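PDB 4Q6U: uncharacterized protein, which is of unknown function but, with one GAF-like and two PAS-like domains, probably acts as a sensor protein in Mycobacterium tuberculosis. Local coordinates for residues B[81-86]-B[110-115]. Sequence-based numbering, arbitrary orientation.
Sequences VIMTDG and PLKWDL
Lys-112 and Asp-85 approach from opposite directions and meet in a salt bridge, Lys-112 NZ standing 2.6 Å from Asp-85 OD2. The ammonium reaches that oxygen on its anti side, 15° out of the carboxylate plane. A lysine suits the task because its chain, fully extended beyond CG, carries the charge from strand 109-114 across to the turn. Arg-210 forms a second salt bridge with the same OD2, while OD1 accepts the backbone N-H of Arg-87, so the carboxylate is gripped at both oxygens and its rotation is restrained. Asp-85 sits in a type I turn ending at Gly-86, where a CB would press on the carbonyl O of Asp-85.

Beside the ion pair, the unbranched selenomethionine Met-83 can bend along the strand. With CG anti to the backbone N (chi1 -178°) and a turn at chi2, its SE rests 3.7 Å from Pro-110 O and against the proline ring, while CE lies 4.0 Å from Lys-112 CG. Farther along, Val-81 CG1 packs 4.1 Å from Pro-110 CD. Val-81, Pro-110 and Met-83 make the buried, apolar part, and the ion pair closes the partly exposed side, joining the GAF-like N-terminal region to the first PAS-like sheet without backbone pairing.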
# COMPACT_ATOMS: atom_id res chain seq x y z
N VAL B 81 -2.12 -22.86 -25.41
CA VAL B 81 -2.07 -23.05 -23.98
C VAL B 81 -3.43 -23.58 -23.55
O VAL B 81 -4.41 -22.83 -23.50
CB VAL B 81 -1.75 -21.75 -23.22
CG1 VAL B 81 -1.45 -22.06 -21.76
CG2 VAL B 81 -0.56 -21.05 -23.86
N ILE B 82 -3.48 -24.87 -23.26
CA ILE B 82 -4.76 -25.53 -23.06
C ILE B 82 -4.88 -26.07 -21.65
O ILE B 82 -4.04 -26.83 -21.19
CB ILE B 82 -4.95 -26.67 -24.07
CG1 ILE B 82 -4.77 -26.12 -25.49
CG2 ILE B 82 -6.32 -27.31 -23.90
CD1 ILE B 82 -4.87 -27.18 -26.59
N MSE B 83 -5.93 -25.61 -20.97
CA MSE B 83 -6.24 -26.01 -19.60
C MSE B 83 -6.63 -27.48 -19.60
O MSE B 83 -7.08 -27.99 -20.62
CB MSE B 83 -7.37 -25.15 -19.04
CG MSE B 83 -7.75 -25.44 -17.60
SE MSE B 83 -6.17 -25.37 -16.47
CE MSE B 83 -6.97 -26.00 -14.78
N THR B 84 -6.47 -28.17 -18.48
CA THR B 84 -6.73 -29.62 -18.49
C THR B 84 -8.21 -29.98 -18.63
O THR B 84 -8.56 -31.16 -18.72
CB THR B 84 -6.16 -30.30 -17.23
OG1 THR B 84 -6.51 -29.54 -16.07
CG2 THR B 84 -4.64 -30.40 -17.34
N ASP B 85 -9.10 -28.99 -18.68
CA ASP B 85 -10.49 -29.27 -19.03
C ASP B 85 -10.72 -29.15 -20.54
O ASP B 85 -11.85 -29.22 -21.01
CB ASP B 85 -11.45 -28.33 -18.27
CG ASP B 85 -11.08 -26.87 -18.41
OD1 ASP B 85 -10.33 -26.53 -19.36
OD2 ASP B 85 -11.54 -26.05 -17.58
N GLY B 86 -9.64 -28.95 -21.30
CA GLY B 86 -9.70 -28.85 -22.75
C GLY B 86 -9.85 -27.44 -23.29
O GLY B 86 -9.85 -27.23 -24.50
N PRO B 110 -1.54 -22.53 -17.27
CA PRO B 110 -2.97 -22.29 -17.20
C PRO B 110 -3.53 -22.77 -15.87
O PRO B 110 -3.07 -23.78 -15.33
CB PRO B 110 -3.53 -23.11 -18.36
CG PRO B 110 -2.58 -24.24 -18.47
CD PRO B 110 -1.23 -23.74 -18.06
N LEU B 111 -4.48 -22.02 -15.32
CA LEU B 111 -5.20 -22.43 -14.13
C LEU B 111 -6.58 -21.79 -14.15
O LEU B 111 -6.85 -20.89 -14.96
CB LEU B 111 -4.45 -22.03 -12.85
CG LEU B 111 -4.27 -20.53 -12.62
CD1 LEU B 111 -4.54 -20.18 -11.17
CD2 LEU B 111 -2.88 -20.06 -13.00
N LYS B 112 -7.45 -22.22 -13.25
CA LYS B 112 -8.75 -21.59 -13.13
C LYS B 112 -9.22 -21.62 -11.69
O LYS B 112 -8.85 -22.50 -10.91
CB LYS B 112 -9.79 -22.27 -14.03
CG LYS B 112 -10.10 -23.70 -13.66
CD LYS B 112 -11.16 -24.30 -14.58
CE LYS B 112 -11.50 -25.74 -14.20
NZ LYS B 112 -12.47 -26.32 -15.18
N TRP B 113 -10.02 -20.61 -11.36
CA TRP B 113 -10.72 -20.56 -10.09
C TRP B 113 -12.21 -20.65 -10.40
O TRP B 113 -12.74 -19.79 -11.11
CB TRP B 113 -10.41 -19.27 -9.32
CG TRP B 113 -9.06 -19.24 -8.68
CD1 TRP B 113 -8.02 -20.09 -8.90
CD2 TRP B 113 -8.61 -18.31 -7.68
NE1 TRP B 113 -6.94 -19.74 -8.11
CE2 TRP B 113 -7.29 -18.66 -7.35
CE3 TRP B 113 -9.21 -17.22 -7.03
CZ2 TRP B 113 -6.54 -17.94 -6.40
CZ3 TRP B 113 -8.47 -16.52 -6.09
CH2 TRP B 113 -7.15 -16.88 -5.79
N ASP B 114 -12.87 -21.69 -9.91
CA ASP B 114 -14.33 -21.74 -9.98
C ASP B 114 -14.87 -20.97 -8.78
O ASP B 114 -14.81 -21.45 -7.65
CB ASP B 114 -14.85 -23.19 -9.99
CG ASP B 114 -16.35 -23.28 -10.28
OD1 ASP B 114 -17.11 -22.41 -9.80
OD2 ASP B 114 -16.77 -24.22 -11.00
N LEU B 115 -15.38 -19.77 -9.03
CA LEU B 115 -15.85 -18.89 -7.95
C LEU B 115 -17.17 -19.38 -7.36
O LEU B 115 -17.48 -19.09 -6.21
CB LEU B 115 -16.01 -17.46 -8.45
CG LEU B 115 -14.74 -16.90 -9.11
CD1 LEU B 115 -14.97 -15.49 -9.62
CD2 LEU B 115 -13.59 -16.96 -8.11